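Local coordinates for SusD-like carbohydrate binding protein (Bacteroides vulgatus, PDB 3LEW) that probably binds carbohydrates at the cell's outer membrane, as a SusD-family protein thought to take part in nutrient binding, at residues Gly17-Ala22 against Asn115-Gln120; Glu23-Gly28 against Ile94-Gly99; Ala123-Leu128 against Ile151-Thr156; Asn179-Ala184 against Leu206-Arg211. One frame throughout, in Å; residues are numbered along the deposited sequence.

Contact 1: residues Gly17-Ala22 against Asn115-Gln120; sequences GKTGDA and NRIKGQ
I117 lies end-on against T19 and flank-on against A22, its two branches dividing the work. This is helix-to-helix packing in the helical N-terminal part of a SusD-family protein, where the start of helix 19-35 meets helix 111-135. With CG1 of I117 beside the backbone N (chi1 -66°) and CD1 carried onward in an extended chain, the CD1 methyl arrives at the first turn of the other helix, 3.6 Å from T19 O and 3.8 Å from T19 CB. I117 CG2 takes the other direction and faces A22 CB at 4.2 Å. A beta-branched isoleucine suits the spot because one residue can serve two helix positions three apart, while A22, with a single methyl, meets the CG2 branch without a longer side chain in the way; the CA atoms of A22 and I117 are 7.6 Å apart. I104 and V100 also touch I117.

K18 is the N-cap of helix 19-35, and K18 N donates to D21 OD2 at 2.8 Å, the N3-to-N-cap half of a capping box; lysine cannot supply the reciprocal bond, and a carboxylate here would probably be favoured by the helix dipole. On the opposing helix the guanidinium of R116 has I117 CG1 over one face, near the rim. R116 NH1 forms a salt bridge with E23 and donates to Q120 OE1 at 2.9 Å, this acceptor lying 8° out of the guanidinium plane.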
loop_
_atom_site.group_PDB
_atom_site.type_symbol
_atom_site.label_atom_id
_atom_site.label_comp_id
_atom_site.label_asym_id
_atom_site.label_seq_id
_atom_site.Cartn_x
_atom_site.Cartn_y
_atom_site.Cartn_z
ATOM N N GLY A 17 -1.817 20.629 -26.823
ATOM C CA GLY A 17 -1.329 20.811 -28.178
ATOM C C GLY A 17 -0.183 19.913 -28.631
ATOM O O GLY A 17 -0.175 19.452 -29.765
ATOM N N LYS A 18 0.808 19.694 -27.771
ATOM C CA LYS A 18 1.974 18.894 -28.113
ATOM C C LYS A 18 2.089 17.770 -27.104
ATOM O O LYS A 18 1.493 17.827 -26.040
ATOM C CB LYS A 18 3.250 19.734 -28.058
ATOM C CG LYS A 18 3.213 20.990 -28.913
ATOM C CD LYS A 18 4.550 21.701 -28.888
ATOM C CE LYS A 18 4.553 22.951 -29.787
ATOM N NZ LYS A 18 3.357 23.813 -29.460
ATOM N N THR A 19 2.819 16.725 -27.468
ATOM C CA THR A 19 3.058 15.618 -26.550
ATOM C C THR A 19 3.560 16.111 -25.190
ATOM O O THR A 19 3.080 15.646 -24.160
ATOM C CB THR A 19 4.027 14.553 -27.152
ATOM O OG1 THR A 19 5.218 15.202 -27.612
ATOM C CG2 THR A 19 3.338 13.769 -28.340
ATOM N N GLY A 20 4.505 17.063 -25.176
ATOM C CA GLY A 20 5.032 17.624 -23.911
ATOM C C GLY A 20 3.929 18.187 -22.999
ATOM O O GLY A 20 4.010 18.108 -21.765
ATOM N N ASP A 21 2.899 18.760 -23.627
ATOM C CA ASP A 21 1.782 19.393 -22.929
ATOM C C ASP A 21 0.937 18.326 -22.237
ATOM O O ASP A 21 0.497 18.520 -21.107
ATOM C CB ASP A 21 0.863 20.204 -23.901
ATOM C CG ASP A 21 1.553 21.370 -24.548
ATOM O OD1 ASP A 21 2.280 22.092 -23.836
ATOM O OD2 ASP A 21 1.386 21.589 -25.782
ATOM N N ALA A 22 0.742 17.183 -22.903
ATOM C CA ALA A 22 0.016 16.060 -22.312
ATOM C C ALA A 22 0.809 15.498 -21.142
ATOM O O ALA A 22 0.264 15.218 -20.067
ATOM C CB ALA A 22 -0.242 14.987 -23.353
ATOM N N ASN A 115 2.236 7.097 -28.251
ATOM C CA ASN A 115 1.906 5.763 -27.708
ATOM C C ASN A 115 2.301 5.629 -26.250
ATOM O O ASN A 115 1.514 5.161 -25.414
ATOM C CB ASN A 115 2.585 4.639 -28.507
ATOM C CG ASN A 115 2.060 4.485 -29.919
ATOM O OD1 ASN A 115 1.048 5.059 -30.323
ATOM N ND2 ASN A 115 2.792 3.688 -30.702
ATOM N N ARG A 116 3.527 6.049 -25.931
ATOM C CA ARG A 116 4.086 5.882 -24.599
ATOM C C ARG A 116 3.334 6.710 -23.559
ATOM O O ARG A 116 3.042 6.202 -22.459
ATOM C CB ARG A 116 5.570 6.230 -24.628
ATOM C CG ARG A 116 6.293 6.013 -23.328
ATOM C CD ARG A 116 6.380 7.291 -22.516
ATOM N NE ARG A 116 7.099 8.348 -23.212
ATOM C CZ ARG A 116 7.192 9.600 -22.784
ATOM N NH1 ARG A 116 6.638 9.977 -21.635
ATOM N NH2 ARG A 116 7.870 10.479 -23.517
ATOM N N ILE A 117 3.008 7.960 -23.909
ATOM C CA ILE A 117 2.231 8.837 -23.036
ATOM C C ILE A 117 0.798 8.292 -22.809
ATOM O O ILE A 117 0.307 8.231 -21.658
ATOM C CB ILE A 117 2.201 10.284 -23.539
ATOM C CG1 ILE A 117 3.618 10.887 -23.467
ATOM C CG2 ILE A 117 1.231 11.149 -22.688
ATOM C CD1 ILE A 117 3.771 12.160 -24.218
ATOM N N LYS A 118 0.172 7.830 -23.890
ATOM C CA LYS A 118 -1.140 7.174 -23.774
ATOM C C LYS A 118 -1.068 5.970 -22.839
ATOM O O LYS A 118 -1.919 5.796 -21.947
ATOM C CB LYS A 118 -1.610 6.754 -25.155
ATOM C CG LYS A 118 -2.978 6.073 -25.190
ATOM C CD LYS A 118 -3.372 5.749 -26.596
ATOM C CE LYS A 118 -4.765 5.173 -26.624
ATOM N NZ LYS A 118 -5.302 5.022 -28.034
ATOM N N GLY A 119 -0.013 5.158 -22.979
ATOM C CA GLY A 119 0.190 4.019 -22.099
ATOM C C GLY A 119 0.368 4.392 -20.636
ATOM O O GLY A 119 -0.180 3.761 -19.738
ATOM N N GLN A 120 1.126 5.452 -20.403
ATOM C CA GLN A 120 1.351 5.908 -19.056
ATOM C C GLN A 120 0.031 6.420 -18.378
ATOM O O GLN A 120 -0.199 6.182 -17.179
ATOM C CB GLN A 120 2.453 6.963 -19.016
ATOM C CG GLN A 120 3.867 6.384 -19.242
ATOM C CD GLN A 120 4.941 7.431 -19.343
ATOM O OE1 GLN A 120 4.731 8.523 -19.931
ATOM N NE2 GLN A 120 6.142 7.086 -18.833
#

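Contact 2: residues Glu23-Gly28 against Ile94-Gly99; sequences EKVLNG and INDCNG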
loop_
_atom_site.group_PDB
_atom_site.type_symbol
_atom_site.label_atom_id
_atom_site.label_comp_id
_atom_site.label_asym_id
_atom_site.label_seq_id
_atom_site.Cartn_x
_atom_site.Cartn_y
_atom_site.Cartn_z
ATOM N N GLU A 23 2.105 15.337 -21.336
ATOM C CA GLU A 23 2.945 14.825 -20.265
ATOM C C GLU A 23 2.908 15.749 -19.049
ATOM O O GLU A 23 2.915 15.264 -17.893
ATOM C CB GLU A 23 4.370 14.611 -20.771
ATOM C CG GLU A 23 5.326 14.136 -19.699
ATOM C CD GLU A 23 6.498 13.349 -20.273
ATOM O OE1 GLU A 23 7.302 13.900 -21.034
ATOM O OE2 GLU A 23 6.639 12.175 -19.936
ATOM N N LYS A 24 2.822 17.055 -19.269
ATOM C CA LYS A 24 2.769 17.977 -18.151
ATOM C C LYS A 24 1.519 17.743 -17.314
ATOM O O LYS A 24 1.583 17.765 -16.090
ATOM C CB LYS A 24 2.841 19.416 -18.596
ATOM C CG LYS A 24 2.970 20.390 -17.424
ATOM N N VAL A 25 0.375 17.540 -17.966
ATOM C CA VAL A 25 -0.843 17.227 -17.222
ATOM C C VAL A 25 -0.719 15.935 -16.410
ATOM O O VAL A 25 -1.169 15.830 -15.223
ATOM C CB VAL A 25 -2.070 17.210 -18.134
ATOM C CG1 VAL A 25 -3.318 16.756 -17.345
ATOM C CG2 VAL A 25 -2.271 18.581 -18.771
ATOM N N LEU A 26 -0.150 14.905 -17.030
ATOM C CA LEU A 26 0.077 13.660 -16.317
ATOM C C LEU A 26 1.017 13.824 -15.125
ATOM O O LEU A 26 0.771 13.241 -14.034
ATOM C CB LEU A 26 0.610 12.593 -17.273
ATOM C CG LEU A 26 0.177 11.145 -17.166
ATOM C CD1 LEU A 26 -1.391 11.087 -17.106
ATOM C CD2 LEU A 26 0.710 10.399 -18.408
ATOM N N ASN A 27 2.090 14.599 -15.313
ATOM C CA ASN A 27 3.052 14.851 -14.228
ATOM C C ASN A 27 2.359 15.580 -13.087
ATOM O O ASN A 27 2.628 15.283 -11.909
ATOM C CB ASN A 27 4.235 15.710 -14.702
ATOM C CG ASN A 27 5.153 14.985 -15.665
ATOM O OD1 ASN A 27 5.125 13.754 -15.761
ATOM N ND2 ASN A 27 5.992 15.768 -16.398
ATOM N N GLY A 28 1.478 16.529 -13.431
ATOM C CA GLY A 28 0.722 17.277 -12.408
ATOM C C GLY A 28 -0.231 16.378 -11.618
ATOM O O GLY A 28 -0.331 16.478 -10.369
ATOM N N ILE A 94 -7.768 10.346 -11.882
ATOM C CA ILE A 94 -8.439 9.672 -13.020
ATOM C C ILE A 94 -8.859 10.695 -14.063
ATOM O O ILE A 94 -8.721 10.466 -15.277
ATOM C CB ILE A 94 -9.647 8.800 -12.549
ATOM C CG1 ILE A 94 -9.159 7.501 -11.877
ATOM C CG2 ILE A 94 -10.634 8.523 -13.732
ATOM C CD1 ILE A 94 -10.284 6.724 -11.079
ATOM N N ASN A 95 -9.422 11.831 -13.632
ATOM C CA ASN A 95 -9.818 12.855 -14.580
ATOM C C ASN A 95 -8.637 13.424 -15.376
ATOM O O ASN A 95 -8.762 13.657 -16.560
ATOM C CB ASN A 95 -10.540 14.000 -13.882
ATOM C CG ASN A 95 -11.404 14.768 -14.822
ATOM O OD1 ASN A 95 -12.138 14.189 -15.629
ATOM N ND2 ASN A 95 -11.317 16.076 -14.751
ATOM N N ASP A 96 -7.509 13.640 -14.718
ATOM C CA ASP A 96 -6.263 14.010 -15.424
ATOM C C ASP A 96 -5.861 12.987 -16.493
ATOM O O ASP A 96 -5.570 13.372 -17.638
ATOM C CB ASP A 96 -5.088 14.176 -14.445
ATOM C CG ASP A 96 -5.227 15.410 -13.559
ATOM O OD1 ASP A 96 -5.788 16.445 -14.010
ATOM O OD2 ASP A 96 -4.765 15.374 -12.403
ATOM N N CYS A 97 -5.857 11.696 -16.113
ATOM C CA CYS A 97 -5.575 10.627 -17.062
ATOM C C CYS A 97 -6.564 10.692 -18.241
ATOM O O CYS A 97 -6.138 10.603 -19.389
ATOM C CB CYS A 97 -5.667 9.247 -16.444
ATOM S SG CYS A 97 -4.468 8.970 -15.132
ATOM N N ASN A 98 -7.860 10.866 -17.961
ATOM C CA ASN A 98 -8.851 10.923 -19.033
ATOM C C ASN A 98 -8.667 12.158 -19.924
ATOM O O ASN A 98 -8.897 12.097 -21.135
ATOM C CB ASN A 98 -10.274 10.862 -18.477
ATOM C CG ASN A 98 -10.614 9.484 -17.913
ATOM O OD1 ASN A 98 -9.989 8.511 -18.305
ATOM N ND2 ASN A 98 -11.624 9.400 -17.003
ATOM N N GLY A 99 -8.272 13.286 -19.342
ATOM C CA GLY A 99 -8.002 14.486 -20.167
ATOM C C GLY A 99 -6.833 14.241 -21.115
ATOM O O GLY A 99 -6.893 14.606 -22.291
#
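The helical turns that carry V25 and L26 run nearly antiparallel to those that carry D96 and C97, and the CA atoms of L26 and D96 mark the nearest backbone approach at 6.4 Å. No hydrogen bond joins the two segments; each turn satisfies its own backbone, as where N27 N donates to E23 O at 2.8 Å and N98 N to I94 O at the same length.

V25 and D96 meet at a slant on the more open side. The CG1 methyl of V25, anti to the backbone N (chi1 175°), reaches over to the far helix, 4.1 Å from D96 O and 4.2 Å from D96 OD1. The methyl thus lies against the backbone carbonyl and one carboxylate oxygen of the aspartate, in van der Waals contact on the partly exposed side, a reasonable place for a charged group between two helices. This is packing between helix 19-35 and helix 81-103, within the starch-binding-associated region that belongs to the TPR clan, and helix 111-135 supplies a third wall: L26 touches A121, and C97 touches L124.

L26 works on the buried side. Its first torsion, -142°, is well off a staggered value, and it swings L26 CD1 toward the other helix, to 4.2 Å from C97 CA. L26 CD1 also stands 4.2 Å from C97 SG, although the CB of C97 leaves its backbone on the side away from helix 19-35. A small, weakly polar thiol suits this position, since it can line the apolar interior without demanding a hydrogen-bonding partner.

Contact 3: residues Ala123-Leu128 against Ile151-Thr156; sequences ALRGFL and IYTQST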
loop_
_atom_site.group_PDB
_atom_site.type_symbol
_atom_site.label_atom_id
_atom_site.label_comp_id
_atom_site.label_asym_id
_atom_site.label_seq_id
_atom_site.Cartn_x
_atom_site.Cartn_y
_atom_site.Cartn_z
ATOM N N ALA A 123 -2.033 3.337 -17.564
ATOM C CA ALA A 123 -1.451 2.582 -16.443
ATOM C C ALA A 123 -1.781 3.273 -15.116
ATOM O O ALA A 123 -2.203 2.608 -14.167
ATOM C CB ALA A 123 0.089 2.394 -16.639
ATOM N N LEU A 124 -1.648 4.603 -15.070
ATOM C CA LEU A 124 -2.004 5.364 -13.857
ATOM C C LEU A 124 -3.497 5.233 -13.582
ATOM O O LEU A 124 -3.908 5.031 -12.434
ATOM C CB LEU A 124 -1.588 6.828 -13.960
ATOM C CG LEU A 124 -1.822 7.732 -12.710
ATOM C CD1 LEU A 124 -1.204 7.161 -11.447
ATOM C CD2 LEU A 124 -1.291 9.125 -12.978
ATOM N N ARG A 125 -4.302 5.345 -14.627
ATOM C CA ARG A 125 -5.746 5.182 -14.442
ATOM C C ARG A 125 -6.058 3.779 -13.905
ATOM O O ARG A 125 -6.854 3.599 -12.940
ATOM C CB ARG A 125 -6.502 5.466 -15.719
ATOM C CG ARG A 125 -8.002 5.521 -15.505
ATOM C CD ARG A 125 -8.752 5.858 -16.790
ATOM N NE ARG A 125 -8.876 4.718 -17.708
ATOM C CZ ARG A 125 -9.397 4.795 -18.948
ATOM N NH1 ARG A 125 -9.777 5.952 -19.463
ATOM N NH2 ARG A 125 -9.499 3.720 -19.701
ATOM N N GLY A 126 -5.433 2.762 -14.503
ATOM C CA GLY A 126 -5.603 1.397 -14.024
ATOM C C GLY A 126 -5.206 1.203 -12.570
ATOM O O GLY A 126 -5.876 0.477 -11.792
ATOM N N PHE A 127 -4.102 1.834 -12.172
ATOM C CA PHE A 127 -3.646 1.811 -10.778
ATOM C C PHE A 127 -4.681 2.400 -9.811
ATOM O O PHE A 127 -4.876 1.862 -8.711
ATOM C CB PHE A 127 -2.333 2.571 -10.636
ATOM C CG PHE A 127 -1.821 2.697 -9.212
ATOM C CD1 PHE A 127 -1.235 1.620 -8.562
ATOM C CD2 PHE A 127 -1.882 3.880 -8.541
ATOM C CE1 PHE A 127 -0.739 1.724 -7.257
ATOM C CE2 PHE A 127 -1.397 3.971 -7.240
ATOM C CZ PHE A 127 -0.813 2.908 -6.627
ATOM N N LEU A 128 -5.341 3.474 -10.235
ATOM C CA LEU A 128 -6.319 4.143 -9.387
ATOM C C LEU A 128 -7.609 3.308 -9.329
ATOM O O LEU A 128 -8.226 3.171 -8.266
ATOM C CB LEU A 128 -6.565 5.588 -9.818
ATOM C CG LEU A 128 -5.326 6.494 -9.622
ATOM C CD1 LEU A 128 -5.547 7.870 -10.351
ATOM C CD2 LEU A 128 -4.941 6.608 -8.134
ATOM N N ILE A 151 -17.215 4.197 -12.775
ATOM C CA ILE A 151 -16.101 4.147 -13.720
ATOM C C ILE A 151 -16.275 5.233 -14.735
ATOM O O ILE A 151 -17.306 5.286 -15.402
ATOM C CB ILE A 151 -16.048 2.781 -14.441
ATOM C CG1 ILE A 151 -15.759 1.684 -13.426
ATOM C CG2 ILE A 151 -14.975 2.794 -15.545
ATOM C CD1 ILE A 151 -15.762 0.267 -13.992
ATOM N N TYR A 152 -15.279 6.114 -14.847
ATOM C CA TYR A 152 -15.243 7.119 -15.904
ATOM C C TYR A 152 -14.033 6.898 -16.778
ATOM O O TYR A 152 -12.891 6.699 -16.268
ATOM C CB TYR A 152 -15.148 8.545 -15.323
ATOM C CG TYR A 152 -16.251 8.851 -14.374
ATOM C CD1 TYR A 152 -17.504 9.146 -14.829
ATOM C CD2 TYR A 152 -16.049 8.785 -12.988
ATOM C CE1 TYR A 152 -18.558 9.400 -13.940
ATOM C CE2 TYR A 152 -17.075 9.047 -12.112
ATOM C CZ TYR A 152 -18.325 9.332 -12.585
ATOM O OH TYR A 152 -19.368 9.570 -11.706
ATOM N N THR A 153 -14.276 6.950 -18.083
ATOM C CA THR A 153 -13.224 6.783 -19.082
ATOM C C THR A 153 -13.147 7.966 -20.049
ATOM O O THR A 153 -12.374 7.923 -21.012
ATOM C CB THR A 153 -13.381 5.450 -19.848
ATOM O OG1 THR A 153 -14.613 5.454 -20.604
ATOM C CG2 THR A 153 -13.344 4.284 -18.905
ATOM N N GLN A 154 -13.928 9.009 -19.777
ATOM C CA GLN A 154 -13.902 10.286 -20.518
ATOM C C GLN A 154 -13.746 11.421 -19.501
ATOM O O GLN A 154 -14.224 11.274 -18.350
ATOM C CB GLN A 154 -15.225 10.510 -21.268
ATOM N N SER A 155 -13.115 12.533 -19.910
ATOM C CA SER A 155 -12.829 13.640 -18.974
ATOM C C SER A 155 -14.113 14.248 -18.362
ATOM O O SER A 155 -15.138 14.425 -19.043
ATOM C CB SER A 155 -11.916 14.736 -19.580
ATOM O OG SER A 155 -11.041 15.225 -18.553
ATOM N N THR A 156 -13.970 14.601 -17.083
ATOM C CA THR A 156 -15.021 14.746 -16.052
ATOM C C THR A 156 -16.294 13.925 -16.284
ATOM O O THR A 156 -16.328 12.745 -15.870
ATOM C CB THR A 156 -15.249 16.239 -15.623
ATOM O OG1 THR A 156 -16.617 16.589 -15.813
ATOM C CG2 THR A 156 -14.298 17.236 -16.394
HETATM O O HOH W 1 -10.190 6.297 -22.337
#
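R125 reaches from helix 111-135 to T153 in the irregular loop after strand 147-149, across a backbone gap of 8.9 Å between their CA atoms. Such a span suits arginine, whose long chain can leave the helix and still bring a flat charged group to the loop. It runs extended through chi2 and then bends at chi3 (78°), which turns the guanidinium onto the threonine. Where it bends, R125 CD passes 4.3 Å from Y152 O.

The two side chains approach each other obliquely. The CG2 methyl of T153 sits over one face of the R125 guanidinium, 3.7 Å above its plane and displaced toward the rim, while R125 NH1 lies 3.6 Å from T153 CA. No direct hydrogen bond crosses here. A water bridges instead, accepting from R125 NH1 at 2.9 Å and donating to T153 O at 3.0 Å.

The arginine has firmer partners around it. NH2 forms a salt bridge with D180 on helix 170-187, and NH1 also donates to OD1 of N98 on helix 81-103, whose ND2 in turn donates to Y152 O. The loop is therefore laid against a group of helices in the N-terminal region of this SusD-family fold. A leucine in this position would probably leave D180 without its charge mate, N98 OD1 without this donor, and T153 O without its water bridge to the helix.

The chemistry is thus that of a buried cation gripped at its rim by polar partners and covered on one face by a methyl; the loop itself contributes carbon contact and a water-mediated bond, while the neutralising charge probably comes from D180.

Contact 4: residues Asn179-Ala184 against Leu206-Arg211; sequences NDLEEA and LGILSR
L181 points across to I208 and L209, and each level of its side chain finds a different neighbour. At the root, L181 CB lies 3.6 Å from L209 CD2, with L209 CG scarcely farther. CG, anti to the carbonyl carbon (chi1 -74°), then directs the branch toward I208. At the tip L181 CD1 rests 3.6 Å from I208 CG2, whereas L181 CD2 sits 3.9 Å from that same methyl and 4.0 Å from I208 CB. The leucine fork thus straddles the CG2 branch of the isoleucine, the two side chains crossing at about a right angle. Cut back to alanine, this position would probably leave a gap beside I208 CG2 and keep only the CB contact with L209.

The segments are neighbouring helices of the chain, 170-187 and 202-215, packed as an antiparallel hairpin: their axes approach to 9.7 Å with 154° between their directions, an arrangement consistent with the region's place in the TPR clan. Forked leucine suits its place by laying two methyls on I208 CG2, and beta-branched isoleucine by presenting that CG2 close to its own backbone.

E182 takes part through its carbon chain alone, E182 CG lying 3.8 Å from L209 CD2; its carboxylate carries on to K221 and Y225 of helix 219-232. S210 turns back into its own helix, where S210 OG donates to L206 O at 2.8 Å, from the opposite face of that carbonyl to S210 N.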
loop_
_atom_site.group_PDB
_atom_site.type_symbol
_atom_site.label_atom_id
_atom_site.label_comp_id
_atom_site.label_asym_id
_atom_site.label_seq_id
_atom_site.Cartn_x
_atom_site.Cartn_y
_atom_site.Cartn_z
ATOM N N ASN A 179 -7.833 -4.228 -17.721
ATOM C CA ASN A 179 -7.866 -3.843 -19.121
ATOM C C ASN A 179 -7.025 -2.615 -19.451
ATOM O O ASN A 179 -6.303 -2.608 -20.471
ATOM C CB ASN A 179 -9.280 -3.635 -19.598
ATOM C CG ASN A 179 -9.385 -3.670 -21.092
ATOM O OD1 ASN A 179 -9.215 -4.737 -21.737
ATOM N ND2 ASN A 179 -9.687 -2.523 -21.673
ATOM N N ASP A 180 -7.106 -1.589 -18.606
ATOM C CA ASP A 180 -6.282 -0.387 -18.764
ATOM C C ASP A 180 -4.804 -0.740 -18.742
ATOM O O ASP A 180 -4.041 -0.244 -19.560
ATOM C CB ASP A 180 -6.557 0.622 -17.630
ATOM C CG ASP A 180 -7.880 1.367 -17.767
ATOM O OD1 ASP A 180 -8.557 1.218 -18.824
ATOM O OD2 ASP A 180 -8.233 2.107 -16.777
ATOM N N LEU A 181 -4.399 -1.577 -17.797
ATOM C CA LEU A 181 -3.000 -1.954 -17.642
ATOM C C LEU A 181 -2.499 -2.874 -18.808
ATOM O O LEU A 181 -1.359 -2.718 -19.296
ATOM C CB LEU A 181 -2.811 -2.630 -16.287
ATOM C CG LEU A 181 -2.860 -1.658 -15.089
ATOM C CD1 LEU A 181 -3.226 -2.392 -13.789
ATOM C CD2 LEU A 181 -1.551 -0.899 -14.905
ATOM N N GLU A 182 -3.383 -3.732 -19.338
ATOM C CA GLU A 182 -3.001 -4.576 -20.464
ATOM C C GLU A 182 -2.866 -3.710 -21.704
ATOM O O GLU A 182 -2.005 -3.969 -22.534
ATOM C CB GLU A 182 -4.002 -5.743 -20.706
ATOM C CG GLU A 182 -3.896 -6.795 -19.601
ATOM C CD GLU A 182 -4.842 -7.940 -19.763
ATOM O OE1 GLU A 182 -5.935 -7.745 -20.391
ATOM O OE2 GLU A 182 -4.472 -9.050 -19.309
ATOM N N GLU A 183 -3.738 -2.711 -21.854
ATOM C CA GLU A 183 -3.593 -1.757 -22.979
ATOM C C GLU A 183 -2.287 -0.951 -22.878
ATOM O O GLU A 183 -1.594 -0.750 -23.874
ATOM C CB GLU A 183 -4.779 -0.811 -23.017
ATOM C CG GLU A 183 -5.962 -1.484 -23.617
ATOM C CD GLU A 183 -7.206 -0.589 -23.807
ATOM O OE1 GLU A 183 -7.143 0.650 -23.535
ATOM O OE2 GLU A 183 -8.261 -1.167 -24.236
ATOM N N ALA A 184 -1.961 -0.513 -21.661
ATOM C CA ALA A 184 -0.680 0.162 -21.392
ATOM C C ALA A 184 0.524 -0.707 -21.716
ATOM O O ALA A 184 1.526 -0.221 -22.249
ATOM C CB ALA A 184 -0.618 0.628 -19.954
ATOM N N LEU A 206 4.111 -4.204 -15.788
ATOM C CA LEU A 206 4.078 -5.617 -15.467
ATOM C C LEU A 206 3.829 -5.803 -13.967
ATOM O O LEU A 206 3.078 -6.702 -13.563
ATOM C CB LEU A 206 5.406 -6.311 -15.862
ATOM C CG LEU A 206 5.645 -6.536 -17.362
ATOM C CD1 LEU A 206 7.077 -7.013 -17.585
ATOM C CD2 LEU A 206 4.600 -7.579 -17.936
ATOM N N GLY A 207 4.453 -4.959 -13.141
ATOM C CA GLY A 207 4.327 -5.128 -11.713
ATOM C C GLY A 207 2.918 -4.792 -11.252
ATOM O O GLY A 207 2.316 -5.527 -10.417
ATOM N N ILE A 208 2.389 -3.645 -11.709
ATOM C CA ILE A 208 1.017 -3.282 -11.269
ATOM C C ILE A 208 -0.007 -4.311 -11.804
ATOM O O ILE A 208 -0.986 -4.690 -11.103
ATOM C CB ILE A 208 0.574 -1.863 -11.717
ATOM C CG1 ILE A 208 1.578 -0.802 -11.273
ATOM C CG2 ILE A 208 -0.869 -1.577 -11.165
ATOM C CD1 ILE A 208 1.486 0.548 -12.117
ATOM N N LEU A 209 0.223 -4.789 -13.035
ATOM C CA LEU A 209 -0.609 -5.870 -13.605
ATOM C C LEU A 209 -0.583 -7.124 -12.765
ATOM O O LEU A 209 -1.638 -7.772 -12.571
ATOM C CB LEU A 209 -0.142 -6.276 -15.011
ATOM C CG LEU A 209 -0.903 -5.762 -16.189
ATOM C CD1 LEU A 209 -0.193 -6.220 -17.452
ATOM C CD2 LEU A 209 -2.365 -6.211 -16.138
ATOM N N SER A 210 0.615 -7.490 -12.298
ATOM C CA SER A 210 0.806 -8.676 -11.446
ATOM C C SER A 210 -0.029 -8.557 -10.188
ATOM O O SER A 210 -0.724 -9.504 -9.773
ATOM C CB SER A 210 2.302 -8.800 -11.042
ATOM O OG SER A 210 3.048 -9.119 -12.203
ATOM N N ARG A 211 0.058 -7.386 -9.542
ATOM C CA ARG A 211 -0.713 -7.104 -8.348
ATOM C C ARG A 211 -2.230 -7.159 -8.640
ATOM O O ARG A 211 -3.001 -7.826 -7.960
ATOM C CB ARG A 211 -0.334 -5.712 -7.812
ATOM C CG ARG A 211 -0.995 -5.394 -6.489
ATOM C CD ARG A 211 -0.726 -3.949 -6.063
ATOM N NE ARG A 211 0.678 -3.719 -5.699
ATOM C CZ ARG A 211 1.163 -2.521 -5.312
ATOM N NH1 ARG A 211 0.394 -1.437 -5.293
ATOM N NH2 ARG A 211 2.448 -2.384 -4.977
#

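Starting at the N terminus, helix 19-35 enters contact 1 with its first turn and contact 2 with the next. Contact 1 closes the longer loop, out to helix 111-135, and contact 2, made with helix 81-103, nests inside it. The salt bridge of E23 and R116 joins the two. Helix 111-135 then runs on into contact 3, which closes a short loop back from 151-156, and contact 4 follows in series as a hairpin of helices 170-187 and 202-215. Nothing crosses. Through R125, contact 3 reaches N98 of contact 2 and D180 of contact 4, so successive helices of the N-terminal region are tied laterally as well as along the chain.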